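Local coordinates for nuclear inclusion protein A (Tobacco vein mottling virus, PDB 3MMG) that probably cleaves peptide bonds as a 3C-type cysteine protease of the chymotrypsin-like fold, at residues A[10-15]-A[121-126]; A[33-38]-A[98-103]; A[75-80]-A[181-186]. The protein carries 3 engineered substitutions. One frame throughout, in Å; residues are numbered along the deposited sequence.

Contact 1 (A[10-15]-A[121-126]); sequences DFNPIS and VSSLVS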
ATOM      1  N   ASP A  10       6.026  13.716 -13.186  1.00  9.19           N
ATOM      2  CA  ASP A  10       5.086  14.297 -12.246  1.00 10.35           C
ATOM      3  C   ASP A  10       4.438  13.207 -11.407  1.00 10.62           C
ATOM      4  O   ASP A  10       3.607  12.434 -11.915  1.00 11.54           O
ATOM      5  CB  ASP A  10       3.994  15.051 -13.021  1.00 10.56           C
ATOM      6  CG  ASP A  10       3.184  16.014 -12.137  1.00 13.61           C
ATOM      7  OD1 ASP A  10       3.077  15.780 -10.925  1.00 13.62           O
ATOM      8  OD2 ASP A  10       2.636  17.019 -12.662  1.00 13.96           O
ATOM      9  N   PHE A  11       4.792  13.149 -10.123  1.00 10.63           N
ATOM     10  CA  PHE A  11       4.197  12.152  -9.222  1.00 10.00           C
ATOM     11  C   PHE A  11       3.097  12.735  -8.341  1.00 10.89           C
ATOM     12  O   PHE A  11       2.576  12.077  -7.422  1.00 10.60           O
ATOM     13  CB  PHE A  11       5.271  11.542  -8.301  1.00  9.98           C
ATOM     14  CG  PHE A  11       6.356  10.838  -9.043  1.00  9.57           C
ATOM     15  CD1 PHE A  11       7.535  11.496  -9.359  1.00  9.90           C
ATOM     16  CD2 PHE A  11       6.199   9.504  -9.408  1.00  9.88           C
ATOM     17  CE1 PHE A  11       8.553  10.812 -10.043  1.00 10.40           C
ATOM     18  CE2 PHE A  11       7.204   8.818 -10.086  1.00 11.91           C
ATOM     19  CZ  PHE A  11       8.374   9.484 -10.399  1.00 10.75           C
ATOM     20  N   ASN A  12       2.756  13.993  -8.583  1.00  9.94           N
ATOM     21  CA  ASN A  12       1.815  14.662  -7.694  1.00  9.93           C
ATOM     22  C   ASN A  12       0.416  14.080  -7.645  1.00 10.53           C
ATOM     23  O   ASN A  12      -0.174  14.012  -6.561  1.00  9.81           O
ATOM     24  CB  ASN A  12       1.791  16.161  -7.998  1.00  9.58           C
ATOM     25  CG  ASN A  12       3.074  16.815  -7.584  1.00 10.75           C
ATOM     26  OD1 ASN A  12       3.333  16.969  -6.391  1.00 11.67           O
ATOM     27  ND2 ASN A  12       3.906  17.147  -8.555  1.00  9.98           N
ATOM     28  N   PRO A  13      -0.129  13.648  -8.795  1.00 10.71           N
ATOM     29  CA  PRO A  13      -1.449  12.996  -8.710  1.00 10.95           C
ATOM     30  C   PRO A  13      -1.499  11.749  -7.816  1.00 11.09           C
ATOM     31  O   PRO A  13      -2.534  11.478  -7.181  1.00 11.00           O
ATOM     32  CB  PRO A  13      -1.727  12.606 -10.155  1.00 11.30           C
ATOM     33  CG  PRO A  13      -0.986  13.634 -10.974  1.00 11.84           C
ATOM     34  CD  PRO A  13       0.300  13.816 -10.195  1.00 12.17           C
ATOM     35  N   ILE A  14      -0.404  10.990  -7.777  1.00 11.24           N
ATOM     36  CA  ILE A  14      -0.313   9.859  -6.840  1.00 10.66           C
ATOM     37  C   ILE A  14      -0.271  10.313  -5.395  1.00 10.68           C
ATOM     38  O   ILE A  14      -1.044   9.817  -4.569  1.00 11.72           O
ATOM     39  CB  ILE A  14       0.893   8.948  -7.164  1.00 10.16           C
ATOM     40  CG1 ILE A  14       0.760   8.407  -8.595  1.00 13.09           C
ATOM     41  CG2 ILE A  14       1.015   7.819  -6.127  1.00 11.12           C
ATOM     42  CD1 ILE A  14       2.071   7.985  -9.201  1.00 14.24           C
ATOM     43  N   SER A  15       0.624  11.256  -5.098  0.50 10.67           N
ATOM     44  CA  SER A  15       0.742  11.842  -3.771  0.50 11.03           C
ATOM     45  C   SER A  15      -0.587  12.389  -3.241  0.50 10.75           C
ATOM     46  O   SER A  15      -0.859  12.304  -2.044  0.50 10.53           O
ATOM     47  CB  SER A  15       1.795  12.950  -3.799  0.50 11.07           C
ATOM     48  OG  SER A  15       1.896  13.577  -2.548  0.50 13.67           O
ATOM     49  N   VAL A 121      -1.063  19.589   1.140  1.00 11.97           N
ATOM     50  CA  VAL A 121      -0.111  18.484   1.369  1.00 11.39           C
ATOM     51  C   VAL A 121       1.011  18.686   0.371  1.00 12.20           C
ATOM     52  O   VAL A 121       0.842  19.386  -0.634  1.00 11.84           O
ATOM     53  CB  VAL A 121      -0.734  17.081   1.124  1.00 12.41           C
ATOM     54  CG1 VAL A 121      -1.955  16.875   2.021  1.00 11.26           C
ATOM     55  CG2 VAL A 121      -1.101  16.888  -0.359  1.00 13.37           C
ATOM     56  N   SER A 122       2.157  18.075   0.626  1.00 11.84           N
ATOM     57  CA  SER A 122       3.233  18.133  -0.371  1.00 11.04           C
ATOM     58  C   SER A 122       3.634  16.724  -0.764  1.00 11.35           C
ATOM     59  O   SER A 122       3.509  15.795   0.033  1.00 10.58           O
ATOM     60  CB  SER A 122       4.448  18.895   0.154  1.00 12.47           C
ATOM     61  OG  SER A 122       5.005  18.216   1.259  1.00 16.11           O
ATOM     62  N   SER A 123       4.130  16.591  -1.990  1.00  9.04           N
ATOM     63  CA  SER A 123       4.561  15.304  -2.533  1.00  8.64           C
ATOM     64  C   SER A 123       6.011  14.991  -2.186  1.00  9.23           C
ATOM     65  O   SER A 123       6.870  15.886  -2.183  1.00  8.85           O
ATOM     66  CB  SER A 123       4.403  15.284  -4.062  1.00  8.09           C
ATOM     67  OG  SER A 123       5.130  16.345  -4.691  1.00  8.67           O
ATOM     68  N   LEU A 124       6.283  13.703  -1.990  1.00 10.02           N
ATOM     69  CA  LEU A 124       7.642  13.229  -1.708  1.00 10.53           C
ATOM     70  C   LEU A 124       7.956  12.083  -2.657  1.00 10.18           C
ATOM     71  O   LEU A 124       7.091  11.270  -2.945  1.00 10.57           O
ATOM     72  CB  LEU A 124       7.743  12.746  -0.261  1.00 11.00           C
ATOM     73  CG  LEU A 124       7.077  13.645   0.810  1.00 14.71           C
ATOM     74  CD1 LEU A 124       6.866  12.903   2.096  1.00 18.80           C
ATOM     75  CD2 LEU A 124       7.886  14.861   1.019  1.00 18.90           C
ATOM     76  N   VAL A 125       9.186  12.027  -3.156  1.00  9.91           N
ATOM     77  CA  VAL A 125       9.557  10.920  -4.037  1.00  9.75           C
ATOM     78  C   VAL A 125      10.985  10.469  -3.720  1.00  9.79           C
ATOM     79  O   VAL A 125      11.838  11.280  -3.371  1.00  9.70           O
ATOM     80  CB  VAL A 125       9.370  11.265  -5.547  1.00 10.48           C
ATOM     81  CG1 VAL A 125      10.289  12.387  -5.994  1.00 11.91           C
ATOM     82  CG2 VAL A 125       9.603  10.024  -6.406  1.00 11.58           C
ATOM     83  N   SER A 126      11.216   9.159  -3.797  1.00  9.49           N
ATOM     84  CA  SER A 126      12.528   8.589  -3.457  1.00  9.88           C
ATOM     85  C   SER A 126      13.402   8.447  -4.695  1.00 10.04           C
ATOM     86  O   SER A 126      12.977   8.736  -5.823  1.00 10.19           O
ATOM     87  CB  SER A 126      12.375   7.187  -2.869  1.00  9.66           C
ATOM     88  OG  SER A 126      12.018   6.248  -3.886  1.00  7.95           O
TER

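Contact 2 (A[33-38]-A[98-103]); sequences FGIGFG and LKFRQP. With FMT (formic acid), chain E.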
ATOM      1  N   PHE A  33       0.734   3.782   5.521  1.00 11.56           N
ATOM      2  CA  PHE A  33       0.140   4.604   4.463  1.00 11.41           C
ATOM      3  C   PHE A  33      -0.877   3.773   3.700  1.00 11.68           C
ATOM      4  O   PHE A  33      -0.841   2.521   3.748  1.00 11.26           O
ATOM      5  CB  PHE A  33       1.233   5.095   3.519  1.00 11.58           C
ATOM      6  CG  PHE A  33       2.132   6.137   4.126  1.00 12.73           C
ATOM      7  CD1 PHE A  33       3.242   5.772   4.883  1.00 14.62           C
ATOM      8  CD2 PHE A  33       1.828   7.486   3.964  1.00 12.71           C
ATOM      9  CE1 PHE A  33       4.074   6.739   5.470  1.00 13.63           C
ATOM     10  CE2 PHE A  33       2.654   8.462   4.538  1.00 14.06           C
ATOM     11  CZ  PHE A  33       3.784   8.079   5.284  1.00 13.61           C
ATOM     12  N   GLY A  34      -1.769   4.463   3.000  1.00 12.06           N
ATOM     13  CA  GLY A  34      -2.707   3.827   2.086  1.00 10.92           C
ATOM     14  C   GLY A  34      -2.881   4.641   0.815  1.00 11.22           C
ATOM     15  O   GLY A  34      -2.323   5.747   0.679  1.00 10.40           O
ATOM     16  N   ILE A  35      -3.648   4.087  -0.117  1.00  9.61           N
ATOM     17  CA  ILE A  35      -3.990   4.761  -1.372  1.00 10.39           C
ATOM     18  C   ILE A  35      -5.511   4.892  -1.497  1.00  9.58           C
ATOM     19  O   ILE A  35      -6.206   3.894  -1.467  1.00 11.21           O
ATOM     20  CB  ILE A  35      -3.474   3.952  -2.590  1.00  9.18           C
ATOM     21  CG1 ILE A  35      -1.971   3.691  -2.465  1.00 10.35           C
ATOM     22  CG2 ILE A  35      -3.798   4.700  -3.929  1.00 13.14           C
ATOM     23  CD1 ILE A  35      -1.412   2.671  -3.476  1.00 11.21           C
ATOM     24  N   GLY A  36      -6.022   6.108  -1.619  1.00  9.41           N
ATOM     25  CA  GLY A  36      -7.456   6.308  -1.864  1.00  9.80           C
ATOM     26  C   GLY A  36      -7.819   6.201  -3.334  1.00  9.87           C
ATOM     27  O   GLY A  36      -7.068   6.640  -4.219  1.00  9.79           O
ATOM     28  N   PHE A  37      -9.004   5.654  -3.601  1.00 10.60           N
ATOM     29  CA  PHE A  37      -9.515   5.521  -4.960  1.00 10.67           C
ATOM     30  C   PHE A  37     -11.041   5.413  -4.847  1.00 10.22           C
ATOM     31  O   PHE A  37     -11.542   4.445  -4.309  1.00 10.53           O
ATOM     32  CB  PHE A  37      -8.908   4.264  -5.612  1.00 10.66           C
ATOM     33  CG  PHE A  37      -9.203   4.122  -7.090  1.00 11.24           C
ATOM     34  CD1 PHE A  37     -10.425   3.622  -7.524  1.00 11.91           C
ATOM     35  CD2 PHE A  37      -8.239   4.448  -8.034  1.00 11.15           C
ATOM     36  CE1 PHE A  37     -10.694   3.466  -8.890  1.00 12.08           C
ATOM     37  CE2 PHE A  37      -8.497   4.303  -9.406  1.00 11.20           C
ATOM     38  CZ  PHE A  37      -9.726   3.818  -9.826  1.00 11.85           C
ATOM     39  N   GLY A  38     -11.753   6.429  -5.301  1.00 11.26           N
ATOM     40  CA  GLY A  38     -13.194   6.485  -5.069  1.00 12.22           C
ATOM     41  C   GLY A  38     -13.479   6.359  -3.577  1.00 12.23           C
ATOM     42  O   GLY A  38     -12.835   7.010  -2.772  1.00 12.49           O
ATOM     43  N   LEU A  98      -6.076   6.950 -11.010  1.00 15.75           N
ATOM     44  CA  LEU A  98      -4.776   6.253 -10.894  1.00 14.49           C
ATOM     45  C   LEU A  98      -4.803   4.945 -11.687  1.00 13.52           C
ATOM     46  O   LEU A  98      -5.827   4.267 -11.737  1.00 13.33           O
ATOM     47  CB  LEU A  98      -4.440   5.928  -9.443  1.00 14.29           C
ATOM     48  CG  LEU A  98      -4.275   7.037  -8.410  1.00 16.93           C
ATOM     49  CD1 LEU A  98      -4.207   6.365  -7.017  1.00 20.12           C
ATOM     50  CD2 LEU A  98      -3.070   7.891  -8.688  1.00 21.05           C
ATOM     51  N   LYS A  99      -3.660   4.594 -12.293  1.00 13.25           N
ATOM     52  CA  LYS A  99      -3.496   3.295 -12.960  1.00 13.27           C
ATOM     53  C   LYS A  99      -2.610   2.359 -12.137  1.00 12.60           C
ATOM     54  O   LYS A  99      -1.574   2.795 -11.601  1.00 13.86           O
ATOM     55  CB  LYS A  99      -2.882   3.457 -14.355  1.00 13.62           C
ATOM     56  CG  LYS A  99      -3.691   4.374 -15.291  1.00 16.53           C
ATOM     57  CD  LYS A  99      -5.032   3.811 -15.644  1.00 22.58           C
ATOM     58  CE  LYS A  99      -5.759   4.755 -16.594  1.00 26.55           C
ATOM     59  NZ  LYS A  99      -7.079   5.191 -16.018  1.00 31.24           N
ATOM     60  N   PHE A 100      -3.015   1.091 -12.082  1.00 11.55           N
ATOM     61  CA  PHE A 100      -2.314   0.012 -11.370  1.00 11.73           C
ATOM     62  C   PHE A 100      -1.978  -1.091 -12.361  1.00 12.72           C
ATOM     63  O   PHE A 100      -2.815  -1.468 -13.176  1.00 13.81           O
ATOM     64  CB  PHE A 100      -3.173  -0.619 -10.247  1.00 12.05           C
ATOM     65  CG  PHE A 100      -3.656   0.367  -9.197  1.00 11.35           C
ATOM     66  CD1 PHE A 100      -4.767   1.187  -9.444  1.00 14.50           C
ATOM     67  CD2 PHE A 100      -3.008   0.474  -7.968  1.00 14.23           C
ATOM     68  CE1 PHE A 100      -5.218   2.114  -8.485  1.00 11.38           C
ATOM     69  CE2 PHE A 100      -3.463   1.390  -6.987  1.00 13.61           C
ATOM     70  CZ  PHE A 100      -4.570   2.200  -7.245  1.00 12.73           C
ATOM     71  N   ARG A 101      -0.783  -1.657 -12.255  1.00 12.11           N
ATOM     72  CA  ARG A 101      -0.489  -2.867 -13.042  1.00 12.33           C
ATOM     73  C   ARG A 101       0.576  -3.693 -12.361  1.00 12.06           C
ATOM     74  O   ARG A 101       1.199  -3.260 -11.427  1.00 11.78           O
ATOM     75  CB  ARG A 101      -0.066  -2.514 -14.456  1.00 12.52           C
ATOM     76  CG  ARG A 101       1.241  -1.802 -14.571  1.00 12.59           C
ATOM     77  CD  ARG A 101       1.746  -1.691 -16.013  1.00 10.64           C
ATOM     78  NE  ARG A 101       2.891  -0.775 -16.046  1.00 11.06           N
ATOM     79  CZ  ARG A 101       4.160  -1.109 -15.768  1.00 11.14           C
ATOM     80  NH1 ARG A 101       4.503  -2.362 -15.440  1.00 10.45           N
ATOM     81  NH2 ARG A 101       5.098  -0.176 -15.811  1.00 10.72           N
ATOM     82  N   GLN A 102       0.793  -4.898 -12.860  1.00 12.03           N
ATOM     83  CA  GLN A 102       1.857  -5.725 -12.316  1.00 11.83           C
ATOM     84  C   GLN A 102       3.220  -5.196 -12.820  1.00  9.91           C
ATOM     85  O   GLN A 102       3.338  -4.758 -13.975  1.00 10.63           O
ATOM     86  CB  GLN A 102       1.715  -7.145 -12.836  1.00 12.83           C
ATOM     87  CG  GLN A 102       0.541  -7.937 -12.310  1.00 16.19           C
ATOM     88  CD  GLN A 102       0.650  -9.377 -12.789  1.00 20.67           C
ATOM     89  OE1 GLN A 102       0.482  -9.650 -13.979  1.00 23.96           O
ATOM     90  NE2 GLN A 102       0.976 -10.283 -11.883  1.00 23.69           N
ATOM     91  N   PRO A 103       4.267  -5.329 -12.006  1.00  9.91           N
ATOM     92  CA  PRO A 103       5.608  -4.964 -12.468  1.00 10.15           C
ATOM     93  C   PRO A 103       6.128  -5.963 -13.485  1.00 10.30           C
ATOM     94  O   PRO A 103       5.657  -7.109 -13.540  1.00 10.34           O
ATOM     95  CB  PRO A 103       6.493  -5.074 -11.216  1.00  9.57           C
ATOM     96  CG  PRO A 103       5.596  -5.473 -10.070  1.00 11.47           C
ATOM     97  CD  PRO A 103       4.264  -5.889 -10.640  1.00 10.77           C
TER
HETATM   98  C   FMT E 242      -7.819   2.677 -13.280  1.00 36.33           C
HETATM   99  O1  FMT E 242      -8.228   3.847 -13.269  1.00 36.15           O
HETATM  100  O2  FMT E 242      -7.887   1.902 -14.247  1.00 36.91           O

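Contact 3 (A[75-80]-A[181-186]); sequences KPVEGR and EFPEKF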
ATOM      1  N   LYS A  75     -12.273  -6.273   1.186  1.00 17.45           N
ATOM      2  CA  LYS A  75     -12.057  -7.253   0.120  1.00 18.04           C
ATOM      3  C   LYS A  75     -10.555  -7.535   0.067  1.00 17.78           C
ATOM      4  O   LYS A  75      -9.786  -6.696  -0.426  1.00 17.50           O
ATOM      5  CB  LYS A  75     -12.540  -6.699  -1.224  1.00 18.06           C
ATOM      6  CG  LYS A  75     -12.612  -7.728  -2.347  1.00 21.05           C
ATOM      7  CD  LYS A  75     -13.053  -7.091  -3.657  1.00 20.64           C
ATOM      8  CE  LYS A  75     -14.551  -6.788  -3.688  1.00 25.00           C
ATOM      9  NZ  LYS A  75     -14.980  -6.287  -5.056  1.00 26.64           N
ATOM     10  N   PRO A  76     -10.120  -8.682   0.625  1.00 18.17           N
ATOM     11  CA  PRO A  76      -8.696  -9.008   0.524  1.00 18.04           C
ATOM     12  C   PRO A  76      -8.308  -9.421  -0.895  1.00 17.02           C
ATOM     13  O   PRO A  76      -9.119  -9.996  -1.629  1.00 16.69           O
ATOM     14  CB  PRO A  76      -8.541 -10.199   1.485  1.00 18.55           C
ATOM     15  CG  PRO A  76      -9.889 -10.890   1.423  1.00 20.67           C
ATOM     16  CD  PRO A  76     -10.871  -9.713   1.381  1.00 18.19           C
ATOM     17  N   VAL A  77      -7.076  -9.112  -1.292  1.00 16.46           N
ATOM     18  CA  VAL A  77      -6.520  -9.731  -2.495  1.00 15.93           C
ATOM     19  C   VAL A  77      -5.897 -11.013  -1.942  1.00 16.29           C
ATOM     20  O   VAL A  77      -4.812 -10.978  -1.404  1.00 15.34           O
ATOM     21  CB  VAL A  77      -5.409  -8.853  -3.142  1.00 15.94           C
ATOM     22  CG1 VAL A  77      -4.889  -9.523  -4.422  1.00 16.71           C
ATOM     23  CG2 VAL A  77      -5.917  -7.420  -3.454  1.00 17.51           C
ATOM     24  N   GLU A  78      -6.619 -12.134  -2.006  1.00 17.88           N
ATOM     25  CA  GLU A  78      -6.192 -13.317  -1.271  1.00 18.51           C
ATOM     26  C   GLU A  78      -4.814 -13.820  -1.740  1.00 17.75           C
ATOM     27  O   GLU A  78      -4.539 -13.858  -2.941  1.00 17.71           O
ATOM     28  CB  GLU A  78      -7.258 -14.431  -1.356  1.00 20.08           C
ATOM     29  CG  GLU A  78      -8.564 -14.113  -0.601  1.00 23.78           C
ATOM     30  CD  GLU A  78      -8.476 -14.192   0.944  1.00 29.01           C
ATOM     31  OE1 GLU A  78      -7.367 -14.220   1.537  1.00 32.02           O
ATOM     32  OE2 GLU A  78      -9.551 -14.199   1.584  1.00 32.56           O
ATOM     33  N   GLY A  79      -3.958 -14.189  -0.788  1.00 17.08           N
ATOM     34  CA  GLY A  79      -2.626 -14.680  -1.118  1.00 15.74           C
ATOM     35  C   GLY A  79      -1.533 -13.608  -1.081  1.00 15.14           C
ATOM     36  O   GLY A  79      -0.349 -13.922  -1.190  1.00 14.60           O
ATOM     37  N   ARG A  80      -1.913 -12.341  -0.908  1.00 13.39           N
ATOM     38  CA  ARG A  80      -0.891 -11.292  -0.809  1.00 11.98           C
ATOM     39  C   ARG A  80      -1.269 -10.203   0.182  1.00 11.67           C
ATOM     40  O   ARG A  80      -2.424 -10.129   0.606  1.00 11.71           O
ATOM     41  CB  ARG A  80      -0.558 -10.709  -2.173  1.00 12.16           C
ATOM     42  CG  ARG A  80      -1.658  -9.812  -2.729  1.00 11.82           C
ATOM     43  CD  ARG A  80      -1.363  -9.415  -4.176  1.00 12.42           C
ATOM     44  NE  ARG A  80      -1.565 -10.570  -5.060  1.00 14.04           N
ATOM     45  CZ  ARG A  80      -1.205 -10.636  -6.341  1.00 14.58           C
ATOM     46  NH1 ARG A  80      -0.606  -9.598  -6.940  1.00 14.41           N
ATOM     47  NH2 ARG A  80      -1.454 -11.753  -7.037  1.00 14.07           N
ATOM     48  N   GLU A 181       3.134  -6.655  -5.044  1.00  9.01           N
ATOM     49  CA  GLU A 181       2.637  -6.186  -6.330  1.00  9.65           C
ATOM     50  C   GLU A 181       1.127  -6.230  -6.401  1.00  9.97           C
ATOM     51  O   GLU A 181       0.503  -7.110  -5.815  1.00 10.26           O
ATOM     52  CB  GLU A 181       3.210  -7.051  -7.468  1.00 10.01           C
ATOM     53  CG  GLU A 181       2.804  -8.520  -7.364  1.00 12.78           C
ATOM     54  CD  GLU A 181       2.797  -9.253  -8.691  1.00 16.00           C
ATOM     55  OE1 GLU A 181       3.837  -9.320  -9.355  1.00 18.69           O
ATOM     56  OE2 GLU A 181       1.734  -9.783  -9.055  1.00 21.30           O
ATOM     57  N   PHE A 182       0.552  -5.286  -7.144  1.00 10.62           N
ATOM     58  CA  PHE A 182      -0.840  -5.397  -7.569  1.00 10.82           C
ATOM     59  C   PHE A 182      -0.980  -6.508  -8.586  1.00 12.61           C
ATOM     60  O   PHE A 182      -0.050  -6.755  -9.360  1.00 13.72           O
ATOM     61  CB  PHE A 182      -1.350  -4.054  -8.124  1.00 10.61           C
ATOM     62  CG  PHE A 182      -1.565  -3.063  -7.029  1.00  9.22           C
ATOM     63  CD1 PHE A 182      -0.549  -2.173  -6.679  1.00 11.01           C
ATOM     64  CD2 PHE A 182      -2.704  -3.129  -6.243  1.00 10.05           C
ATOM     65  CE1 PHE A 182      -0.695  -1.310  -5.606  1.00 10.81           C
ATOM     66  CE2 PHE A 182      -2.864  -2.260  -5.142  1.00 11.50           C
ATOM     67  CZ  PHE A 182      -1.852  -1.360  -4.822  1.00 11.09           C
ATOM     68  N   PRO A 183      -2.133  -7.185  -8.583  1.00 14.13           N
ATOM     69  CA  PRO A 183      -2.427  -8.192  -9.588  1.00 15.05           C
ATOM     70  C   PRO A 183      -2.930  -7.569 -10.899  1.00 15.31           C
ATOM     71  O   PRO A 183      -3.219  -6.370 -10.967  1.00 14.64           O
ATOM     72  CB  PRO A 183      -3.553  -8.988  -8.932  1.00 14.91           C
ATOM     73  CG  PRO A 183      -4.315  -7.949  -8.171  1.00 13.29           C
ATOM     74  CD  PRO A 183      -3.216  -7.083  -7.582  1.00 14.40           C
ATOM     75  N   GLU A 184      -3.018  -8.399 -11.937  1.00 16.76           N
ATOM     76  CA  GLU A 184      -3.580  -7.998 -13.220  1.00 18.28           C
ATOM     77  C   GLU A 184      -5.035  -7.577 -13.026  1.00 17.49           C
ATOM     78  O   GLU A 184      -5.734  -8.168 -12.203  1.00 17.51           O
ATOM     79  CB  GLU A 184      -3.547  -9.187 -14.178  1.00 18.20           C
ATOM     80  CG  GLU A 184      -3.606  -8.829 -15.668  1.00 23.07           C
ATOM     81  CD  GLU A 184      -3.628 -10.069 -16.577  1.00 23.47           C
ATOM     82  OE1 GLU A 184      -3.482 -11.212 -16.074  1.00 31.11           O
ATOM     83  OE2 GLU A 184      -3.805  -9.899 -17.804  1.00 30.17           O
ATOM     84  N   LYS A 185      -5.463  -6.565 -13.785  1.00 17.76           N
ATOM     85  CA  LYS A 185      -6.861  -6.094 -13.819  1.00 17.76           C
ATOM     86  C   LYS A 185      -7.379  -5.759 -12.419  1.00 17.23           C
ATOM     87  O   LYS A 185      -8.525  -6.082 -12.056  1.00 16.76           O
ATOM     88  CB  LYS A 185      -7.738  -7.151 -14.501  1.00 18.96           C
ATOM     89  CG  LYS A 185      -7.383  -7.315 -15.965  1.00 20.71           C
ATOM     90  CD  LYS A 185      -8.185  -8.395 -16.641  1.00 26.70           C
ATOM     91  CE  LYS A 185      -7.714  -8.555 -18.083  1.00 29.13           C
ATOM     92  NZ  LYS A 185      -8.128  -9.880 -18.644  1.00 30.45           N
ATOM     93  N   PHE A 186      -6.521  -5.112 -11.632  1.00 15.36           N
ATOM     94  CA  PHE A 186      -6.828  -4.846 -10.241  1.00 14.89           C
ATOM     95  C   PHE A 186      -8.091  -3.990 -10.054  1.00 14.80           C
ATOM     96  O   PHE A 186      -8.973  -4.363  -9.275  1.00 15.57           O
ATOM     97  CB  PHE A 186      -5.626  -4.176  -9.547  1.00 13.54           C
ATOM     98  CG  PHE A 186      -5.919  -3.717  -8.151  1.00 14.71           C
ATOM     99  CD1 PHE A 186      -6.212  -4.640  -7.150  1.00 13.23           C
ATOM    100  CD2 PHE A 186      -5.898  -2.351  -7.831  1.00 12.46           C
ATOM    101  CE1 PHE A 186      -6.485  -4.206  -5.848  1.00 13.74           C
ATOM    102  CE2 PHE A 186      -6.163  -1.922  -6.539  1.00 13.10           C
ATOM    103  CZ  PHE A 186      -6.458  -2.843  -5.551  1.00 13.93           C
TER
HETATM  104  O   HOH W   1      -0.660 -11.975  -9.690  1.00 32.96           O

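Contact 1 (A[10-15]-A[121-126])
An Asx turn followed by the short helix 12-15 docks on strand 121-133 of the second barrel, where F11, N12 and S15 touch V125 and S123. The hydrogen bond between the segments joins two side chains: S123 OG donates to N12 OD1 at 2.6 Å. The C=O...donor angle is 140° and the donor is tilted 33° from the carbonyl plane, so the hydroxyl approaches obliquely. Which way round the N12 amide sits is supported from its other end, because N12 ND2 donates to D10 OD1 at 2.9 Å. That same carboxylate oxygen also takes the backbone N of N12 at 3.0 Å, the bond that defines the Asx turn. One carboxylate oxygen thus grips both the amide and the start of the helix, which opens with S15 N bonded to F11 O at 3.1 Å.

Beside this link, V125 CG2 sits over one face of the F11 ring, 4.0 Å from its centroid and displaced toward the rim, a CH-pi contact. The methyl gets there because CG2 is anti to the V125 backbone N. At the other end S15, deposited in two conformers, brings its CB within 3.5 Å of S123 CB; in the conformer given, S15 OG is bonded to S113 O in strand 109-116. The contact lies at the surface, where the N-terminal segment packs across the second barrel of a two-barrel, chymotrypsin-like protease.

Contact 2 (A[33-38]-A[98-103])
F37 and L98 mark the closest backbone approach, 7.6 Å between their CA atoms, too wide for strand pairing, so the extended segment 98-103 faces the end of strand 28-37 through side chains. In this two-barrel, chymotrypsin-like fold, strand 28-37 belongs to the first barrel, while 98-103 is part of the connection from strand 83-86 to strand 109-116 of the second. Alternate residues point across: I35 and F37 on the strand, and L98 and F100 on the other segment, all have their CB directed at the opposing segment.

The rings of F37 and F100 form an offset edge-to-face pair, with centroids 6.0 Å apart and planes at 63°. The edge of F100 is turned to the face of F37, and the nearest atoms are F37 CD2 and F100 CE1 at 3.8 Å. F37 has its CG anti to the backbone N (chi1 -172°), which carries the ring out toward the connecting segment. I35 CG2 meets L98 CD1 at 3.5 Å and comes to 4.2 Å from F100 CZ, at the edge of that ring. I166 and I163 of strand 163-171 in the second barrel touch I35 and L98 respectively, while V187 and L191 of helix 186-192 touch F37. At the edge of the F37 ring, near its plane, CE2 lies 3.5 Å from L98 O, and a formic acid, probably from the crystallisation liquor, accepts from K99 NZ through its O1 at 3.3 Å.

Contact 3 (A[75-80]-A[181-186])
The R80 guanidinium has P183 over one face, its CB 3.6 Å from R80 NH1, while E181 and a water lie at the edge. R80 NH1 donates to E181 O at 2.9 Å and 160°. The acceptor is close to the guanidinium plane, but the donor stands 51° out of the carbonyl plane. The same NH1 forms a salt bridge with E181 OE2 at 3.2 Å, in which the hydrogen bond is weak, with the guanidinium and carboxylate planes 49° apart; R80 NH2 gives to the water at 2.8 Å, and this water donates weakly to E181 OE2. E181 OE1 accepts from W140 NE1, and OE2 also from Q102 NE2.

The other flat group is the F186 ring: F182 CD2 lies 3.5 Å above its plane, over the centre, and V77 CG2 comes to its edge, 4.0 Å from F186 CE1. V77 CG1 in turn reaches P183 CG at 4.1 Å. Thus the turn 77-80, which follows strand 74-76 of the first barrel, rests on the turn 183-186 that leads from strand 177-181 of the second barrel into helix 186-192, whose Y190 touches both V77 and P183.

In chain order the segments run 10-15, 33-38, 75-80, 98-103, 121-126 and 181-186: contact 2 is nested in the loop of chain closed by contact 1, and contact 3 alternates with both. Contact 2 lies between the others, its centre 13 Å from that of contact 1 and 11 Å from that of contact 3. It touches contact 1 where I14 CA meets L98 CD2 at 3.9 Å, and contact 3 through a probable hydrogen bond from Q102 NE2 to E181 OE2 at 3.0 Å. The centres of contacts 1 and 3 are 24 Å apart, and their nearest atoms about 9 Å. Segments 33-38 and 75-80 both reach the first-barrel sheet, so contacts 2 and 3 join the two barrels, whereas contact 1 fastens the N-terminal segment to the second.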